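PDB 5YDA: PKS, which probably loads acyl building blocks onto the carrier protein, as the acyltransferase domain of the splenocin polyketide synthase SpnD with broad substrate selectivity. Local coordinates for residues T185-E189 / G190-D194; T178-A181 / L182-L186; D270-A273 / V274-L277. One frame throughout, in Å; residues are numbered along the deposited sequence.

Contact 1. Residues T185-E189 / G190-D194; sequences TLMEE and GVRPD
Met-187 crosses Pro-193 at about a right angle and meets the ring at Pro-193 CD, 3.9 Å from Met-187 CE, with CG equally close to that carbon. The bend at chi3 (100°) turns the methyl back onto the proline. Behind it the helix ends in a Schellman motif. Val-191 N donates to Leu-186 O at 3.0 Å, and Gly-190 N reaches Met-187 O at 2.8 Å from above the carbonyl plane, 63° out of it. Gly-190 makes the turn with positive phi (93°), a backbone shape glycine adopts easily. The same Met-187 O lies over one face of the Arg-192 guanidinium, 3.4 Å from CZ, too poorly angled for a hydrogen bond. Glu-188 OE1 stays 4.2 Å from Arg-192 NH2, beyond a salt bridge, so any attraction there is probably modest. On the buried side, Leu-186 CB and Val-191 CB lie 4.4 Å apart, a loose apolar contact, and both residues pack on helix 407-420, Leu-186 on Leu-415 and Val-191 on Leu-418. Helix 169-188 stops beside helix 135-152, which Thr-185 and Glu-188 touch, and the chain runs on into strand 195-198 with Asp-194 bonded to Val-112.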
loop_
_atom_site.group_PDB
_atom_site.type_symbol
_atom_site.label_atom_id
_atom_site.label_comp_id
_atom_site.label_asym_id
_atom_site.label_seq_id
_atom_site.Cartn_x
_atom_site.Cartn_y
_atom_site.Cartn_z
ATOM N N THR A 185 -6.616 3.950 -9.476
ATOM C CA THR A 185 -6.289 3.248 -10.716
ATOM C C THR A 185 -6.720 1.791 -10.661
ATOM O O THR A 185 -7.268 1.261 -11.632
ATOM C CB THR A 185 -4.788 3.353 -10.995
ATOM O OG1 THR A 185 -4.422 4.732 -11.129
ATOM C CG2 THR A 185 -4.428 2.623 -12.247
ATOM N N LEU A 186 -6.489 1.123 -9.534
ATOM C CA LEU A 186 -6.916 -0.271 -9.418
ATOM C C LEU A 186 -8.437 -0.383 -9.418
ATOM O O LEU A 186 -8.999 -1.315 -10.005
ATOM C CB LEU A 186 -6.326 -0.899 -8.149
ATOM C CG LEU A 186 -4.864 -1.324 -8.304
ATOM C CD1 LEU A 186 -4.200 -1.438 -6.965
ATOM C CD2 LEU A 186 -4.835 -2.651 -8.990
ATOM N N MET A 187 -9.120 0.558 -8.762
ATOM C CA MET A 187 -10.575 0.494 -8.698
ATOM C C MET A 187 -11.196 0.686 -10.079
ATOM O O MET A 187 -12.158 -0.006 -10.436
ATOM C CB MET A 187 -11.094 1.525 -7.700
ATOM C CG MET A 187 -10.740 1.187 -6.233
ATOM S SD MET A 187 -10.940 2.599 -5.115
ATOM C CE MET A 187 -12.529 2.252 -4.365
ATOM N N GLU A 188 -10.627 1.580 -10.895
ATOM C CA GLU A 188 -11.133 1.725 -12.256
ATOM C C GLU A 188 -10.899 0.469 -13.087
ATOM O O GLU A 188 -11.679 0.185 -13.998
ATOM C CB GLU A 188 -10.512 2.945 -12.934
ATOM C CG GLU A 188 -10.990 4.255 -12.324
ATOM C CD GLU A 188 -12.475 4.483 -12.556
ATOM O OE1 GLU A 188 -13.188 4.837 -11.588
ATOM O OE2 GLU A 188 -12.931 4.289 -13.708
ATOM N N GLU A 189 -9.851 -0.299 -12.796
ATOM C CA GLU A 189 -9.718 -1.598 -13.441
ATOM C C GLU A 189 -10.717 -2.620 -12.915
ATOM O O GLU A 189 -10.702 -3.764 -13.380
ATOM C CB GLU A 189 -8.305 -2.165 -13.258
ATOM C CG GLU A 189 -7.181 -1.274 -13.719
ATOM C CD GLU A 189 -6.953 -1.330 -15.223
ATOM O OE1 GLU A 189 -6.361 -0.363 -15.758
ATOM O OE2 GLU A 189 -7.361 -2.331 -15.860
ATOM N N GLY A 190 -11.553 -2.272 -11.943
ATOM C CA GLY A 190 -12.489 -3.231 -11.399
ATOM C C GLY A 190 -12.012 -3.984 -10.174
ATOM O O GLY A 190 -12.733 -4.868 -9.692
ATOM N N VAL A 191 -10.829 -3.672 -9.651
ATOM C CA VAL A 191 -10.367 -4.257 -8.391
ATOM C C VAL A 191 -10.816 -3.292 -7.299
ATOM O O VAL A 191 -10.121 -2.327 -6.953
ATOM C CB VAL A 191 -8.859 -4.497 -8.380
ATOM C CG1 VAL A 191 -8.424 -5.079 -7.038
ATOM C CG2 VAL A 191 -8.471 -5.435 -9.503
ATOM N N ARG A 192 -11.996 -3.549 -6.768
ATOM C CA ARG A 192 -12.521 -2.708 -5.705
ATOM C C ARG A 192 -12.356 -3.414 -4.377
ATOM O O ARG A 192 -12.676 -4.606 -4.257
ATOM C CB ARG A 192 -13.990 -2.367 -5.949
ATOM C CG ARG A 192 -14.181 -1.499 -7.193
ATOM C CD ARG A 192 -15.528 -0.764 -7.273
ATOM N NE ARG A 192 -15.400 0.394 -8.166
ATOM C CZ ARG A 192 -15.409 0.330 -9.501
ATOM N NH1 ARG A 192 -15.571 -0.839 -10.117
ATOM N NH2 ARG A 192 -15.263 1.437 -10.229
ATOM N N PRO A 193 -11.827 -2.740 -3.372
ATOM C CA PRO A 193 -11.518 -3.436 -2.127
ATOM C C PRO A 193 -12.780 -3.679 -1.316
ATOM O O PRO A 193 -13.668 -2.826 -1.239
ATOM C CB PRO A 193 -10.561 -2.469 -1.420
ATOM C CG PRO A 193 -10.996 -1.102 -1.927
ATOM C CD PRO A 193 -11.431 -1.320 -3.347
ATOM N N ASP A 194 -12.848 -4.861 -0.704
ATOM C CA ASP A 194 -13.888 -5.150 0.274
ATOM C C ASP A 194 -13.545 -4.619 1.656
ATOM O O ASP A 194 -14.444 -4.490 2.499
ATOM C CB ASP A 194 -14.138 -6.655 0.336
ATOM C CG ASP A 194 -14.428 -7.224 -1.028
ATOM O OD1 ASP A 194 -15.532 -6.924 -1.553
ATOM O OD2 ASP A 194 -13.539 -7.904 -1.601
#

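Contact 2. Residues T178-A181 / L182-L186; sequences TEYA and LARTL
Arg-184 folds its aliphatic arm over one face of the Tyr-180 ring. CG stands 3.9 Å from the ring centroid and 19° off the normal, a CH-pi contact, while CD comes closest to the phenol end, 3.5 Å from Tyr-180 CZ. The two side chains run side by side in the same direction. Tyr-180 leaves the helix with CG anti to the backbone N (chi1 -174°), which swings the ring along the helix toward the following turn; Arg-184 answers with bends at chi2 and chi3 that press its methylenes on the ring before the guanidinium departs, its plane inclined 42° to the ring. Its NH2 remains 4.2 Å from Tyr-180 OH, so the pairing rests on carbon.

Beneath this pair the backbone sets the spacing: Arg-184 N donates to Tyr-180 O at 2.9 Å, almost straight. One residue on, Ala-181 O is gripped twice by Thr-185. Thr-185 OG1 reaches Ala-181 O at 2.8 Å, and Thr-185 N donates to it from the opposite face of the carbonyl plane, which satisfies the buried hydroxyl within its own helix.

Farther out, Leu-209 of helix 201-210 meets Tyr-180, Ala-183 and Arg-184, and Thr-140 of helix 135-152 touches Tyr-180 and Ala-181. Ala-183 also packs on Phe-114 of strand 112-116. Glu-179 points away from segment 182-186, and its OE1 bonds to Thr-205 OG1. Its side chain touches residues of a GxSxG sequence, Gly-198 to Gly-202, consistent with the nucleophile elbow of the acyltransferase family. This is an i to i+4 aromatic-arginine pair on a largely buried stretch of helix, packed against the parallel part of the central sheet in an alpha/beta acyltransferase core.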
loop_
_atom_site.group_PDB
_atom_site.type_symbol
_atom_site.label_atom_id
_atom_site.label_comp_id
_atom_site.label_asym_id
_atom_site.label_seq_id
_atom_site.Cartn_x
_atom_site.Cartn_y
_atom_site.Cartn_z
ATOM N N THR A 178 0.218 9.439 -4.023
ATOM C CA THR A 178 0.557 8.214 -4.752
ATOM C C THR A 178 -0.352 7.064 -4.343
ATOM O O THR A 178 -0.878 6.339 -5.195
ATOM C CB THR A 178 2.029 7.833 -4.527
ATOM O OG1 THR A 178 2.887 8.877 -5.012
ATOM C CG2 THR A 178 2.351 6.522 -5.248
ATOM N N GLU A 179 -0.541 6.869 -3.039
ATOM C CA GLU A 179 -1.453 5.834 -2.561
ATOM C C GLU A 179 -2.851 6.043 -3.135
ATOM O O GLU A 179 -3.480 5.113 -3.656
ATOM C CB GLU A 179 -1.507 5.882 -1.042
ATOM C CG GLU A 179 -0.201 5.420 -0.440
ATOM C CD GLU A 179 -0.204 5.384 1.100
ATOM O OE1 GLU A 179 -1.193 5.788 1.736
ATOM O OE2 GLU A 179 0.785 4.918 1.683
ATOM N N TYR A 180 -3.355 7.280 -3.035
ATOM C CA TYR A 180 -4.717 7.539 -3.469
ATOM C C TYR A 180 -4.850 7.289 -4.964
ATOM O O TYR A 180 -5.768 6.581 -5.401
ATOM C CB TYR A 180 -5.118 8.965 -3.088
ATOM C CG TYR A 180 -6.576 9.220 -3.389
ATOM C CD1 TYR A 180 -7.576 8.605 -2.640
ATOM C CD2 TYR A 180 -6.952 10.054 -4.440
ATOM C CE1 TYR A 180 -8.917 8.817 -2.934
ATOM C CE2 TYR A 180 -8.281 10.277 -4.739
ATOM C CZ TYR A 180 -9.261 9.649 -3.985
ATOM O OH TYR A 180 -10.588 9.854 -4.268
ATOM N N ALA A 181 -3.906 7.817 -5.763
ATOM C CA ALA A 181 -3.981 7.646 -7.214
ATOM C C ALA A 181 -3.867 6.178 -7.610
ATOM O O ALA A 181 -4.578 5.705 -8.511
ATOM C CB ALA A 181 -2.881 8.469 -7.890
ATOM N N LEU A 182 -2.973 5.441 -6.944
ATOM C CA LEU A 182 -2.807 4.019 -7.218
ATOM C C LEU A 182 -4.063 3.233 -6.849
ATOM O O LEU A 182 -4.508 2.362 -7.601
ATOM C CB LEU A 182 -1.584 3.508 -6.452
ATOM C CG LEU A 182 -1.006 2.130 -6.758
ATOM C CD1 LEU A 182 -1.024 1.856 -8.254
ATOM C CD2 LEU A 182 0.412 2.175 -6.239
ATOM N N ALA A 183 -4.659 3.528 -5.700
ATOM C CA ALA A 183 -5.910 2.858 -5.357
ATOM C C ALA A 183 -7.019 3.187 -6.366
ATOM O O ALA A 183 -7.749 2.289 -6.804
ATOM C CB ALA A 183 -6.339 3.229 -3.937
ATOM N N ARG A 184 -7.155 4.465 -6.757
ATOM C CA ARG A 184 -8.155 4.809 -7.777
ATOM C C ARG A 184 -7.889 4.072 -9.084
ATOM O O ARG A 184 -8.826 3.611 -9.743
ATOM C CB ARG A 184 -8.189 6.312 -8.054
ATOM C CG ARG A 184 -8.462 7.221 -6.866
ATOM C CD ARG A 184 -9.748 6.905 -6.125
ATOM N NE ARG A 184 -10.857 6.604 -7.017
ATOM C CZ ARG A 184 -12.072 6.269 -6.600
ATOM N NH1 ARG A 184 -13.010 5.981 -7.486
ATOM N NH2 ARG A 184 -12.347 6.227 -5.301
ATOM N N THR A 185 -6.616 3.950 -9.476
ATOM C CA THR A 185 -6.289 3.248 -10.716
ATOM C C THR A 185 -6.720 1.791 -10.661
ATOM O O THR A 185 -7.268 1.261 -11.632
ATOM C CB THR A 185 -4.788 3.353 -10.995
ATOM O OG1 THR A 185 -4.422 4.732 -11.129
ATOM C CG2 THR A 185 -4.428 2.623 -12.247
ATOM N N LEU A 186 -6.489 1.123 -9.534
ATOM C CA LEU A 186 -6.916 -0.271 -9.418
ATOM C C LEU A 186 -8.437 -0.383 -9.418
ATOM O O LEU A 186 -8.999 -1.315 -10.005
ATOM C CB LEU A 186 -6.326 -0.899 -8.149
ATOM C CG LEU A 186 -4.864 -1.324 -8.304
ATOM C CD1 LEU A 186 -4.200 -1.438 -6.965
ATOM C CD2 LEU A 186 -4.835 -2.651 -8.990
#

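Contact 3. Residues D270-A273 / V274-L277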
loop_
_atom_site.group_PDB
_atom_site.type_symbol
_atom_site.label_atom_id
_atom_site.label_comp_id
_atom_site.label_asym_id
_atom_site.label_seq_id
_atom_site.Cartn_x
_atom_site.Cartn_y
_atom_site.Cartn_z
ATOM N N ASP A 270 10.912 12.017 23.573
ATOM C CA ASP A 270 11.946 13.018 23.352
ATOM C C ASP A 270 13.270 12.328 23.060
ATOM O O ASP A 270 13.484 11.167 23.415
ATOM C CB ASP A 270 12.075 13.981 24.530
ATOM C CG ASP A 270 12.414 13.295 25.808
ATOM O OD1 ASP A 270 13.635 13.125 26.105
ATOM O OD2 ASP A 270 11.444 12.958 26.524
ATOM N N THR A 271 14.152 13.053 22.375
ATOM C CA THR A 271 15.342 12.424 21.822
ATOM C C THR A 271 16.234 11.845 22.916
ATOM O O THR A 271 16.793 10.757 22.745
ATOM C CB THR A 271 16.100 13.424 20.953
ATOM O OG1 THR A 271 15.187 13.969 19.988
ATOM C CG2 THR A 271 17.218 12.730 20.202
ATOM N N ASP A 272 16.350 12.534 24.055
ATOM C CA ASP A 272 17.166 12.032 25.162
ATOM C C ASP A 272 16.658 10.683 25.659
ATOM O O ASP A 272 17.440 9.751 25.868
ATOM C CB ASP A 272 17.176 13.034 26.320
ATOM C CG ASP A 272 18.088 14.217 26.065
ATOM O OD1 ASP A 272 18.918 14.151 25.124
ATOM O OD2 ASP A 272 17.979 15.211 26.823
ATOM N N ALA A 273 15.352 10.581 25.897
ATOM C CA ALA A 273 14.774 9.318 26.339
ATOM C C ALA A 273 14.983 8.218 25.297
ATOM O O ALA A 273 15.236 7.060 25.650
ATOM C CB ALA A 273 13.287 9.505 26.639
ATOM N N VAL A 274 14.894 8.562 24.010
ATOM C CA VAL A 274 15.078 7.559 22.965
ATOM C C VAL A 274 16.533 7.107 22.923
ATOM O O VAL A 274 16.817 5.910 22.757
ATOM C CB VAL A 274 14.597 8.105 21.602
ATOM C CG1 VAL A 274 15.115 7.248 20.453
ATOM C CG2 VAL A 274 13.077 8.159 21.559
ATOM N N ASP A 275 17.476 8.053 23.087
ATOM C CA ASP A 275 18.894 7.707 23.212
ATOM C C ASP A 275 19.118 6.670 24.308
ATOM O O ASP A 275 19.811 5.666 24.103
ATOM C CB ASP A 275 19.730 8.956 23.512
ATOM C CG ASP A 275 19.900 9.859 22.306
ATOM O OD1 ASP A 275 19.637 9.409 21.175
ATOM O OD2 ASP A 275 20.318 11.023 22.491
ATOM N N ARG A 276 18.523 6.888 25.480
ATOM C CA ARG A 276 18.776 5.968 26.579
ATOM C C ARG A 276 18.132 4.616 26.327
ATOM O O ARG A 276 18.724 3.582 26.647
ATOM C CB ARG A 276 18.309 6.566 27.908
ATOM C CG ARG A 276 19.113 7.804 28.289
ATOM C CD ARG A 276 18.606 8.528 29.531
ATOM N NE ARG A 276 17.210 8.264 29.832
ATOM C CZ ARG A 276 16.268 9.197 29.847
ATOM N NH1 ARG A 276 16.541 10.470 29.578
ATOM N NH2 ARG A 276 15.016 8.834 30.129
ATOM N N LEU A 277 16.925 4.597 25.753
ATOM C CA LEU A 277 16.327 3.327 25.358
ATOM C C LEU A 277 17.239 2.558 24.407
ATOM O O LEU A 277 17.419 1.344 24.548
ATOM C CB LEU A 277 14.968 3.570 24.705
ATOM C CG LEU A 277 14.325 2.308 24.116
ATOM C CD1 LEU A 277 14.024 1.303 25.234
ATOM C CD2 LEU A 277 13.058 2.642 23.342
HETATM O O HOH W 1 20.928 11.862 25.453
HETATM O O HOH W 2 14.328 6.071 28.515
#
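Asp-275 folds its carboxylate back over the first turn of helix 271-283, CG lying 3.3 Å from Thr-271 O, while Val-274 and Leu-277 face the protein. The buried side is where the helix packs tightly on the sheet. Val-274 CG2 rests 3.6 Å from Asp-270 O, and Ala-273, Val-274 and Leu-277 all press on Leu-254 of strand 254-261; Leu-277 also reaches Val-237 of strand 235-239. The Asp-275 carboxylate is tied to the sheet as well, its OD1 making a salt bridge with Arg-290 of strand 288-290. Four backbone bonds tie the segments together, among them Asp-275 N to Thr-271 O at 2.8 Å and 165°.

Asp-270 is the N-cap of this helix: its OD1 accepts from Ala-273 N at 3.1 Å, met from above the carboxylate plane, and so occupies an amide of the first turn. The helix packs against the four-stranded antiparallel sheet, as in the smaller, ferredoxin-like subdomain of acyltransferases, and strand 264-269 leads straight into it.

The outer side is looser and wetter. Asp-272 OD1 and Asp-275 OD2 stand 4.3 Å apart, and one water donates to both, which probably eases their repulsion. Arg-276 bends back at chi3 (-23°) and lays one face of its guanidinium over the backbone, CZ 3.8 Å from Ala-273 CA. Another water donates to Ala-273 O and accepts a weak bond from Arg-276 NH2.

How the contacts relate
Contacts 1 and 2 share helix 169-188 and its residues Thr-185 and Leu-186, with centres 9 Å apart; contact 3 belongs to another helix, its centre 43 Å from that of contact 1, across the middle of the chain. Contact 2 is the buried one, where Thr-178, Glu-179 and Thr-185 bond within the protein and Arg-184 lies partly exposed against a tyrosine ring. Contact 1, at the end of the same helix, is half buried: apolar groups turn inward and charged ones outward as the chain heads for the central sheet. Contact 3 lies farthest out, at a helix start instead of a helix end, and there acidic groups, a cap and waters replace the aromatic packing, with aliphatic residues kept for the antiparallel sheet.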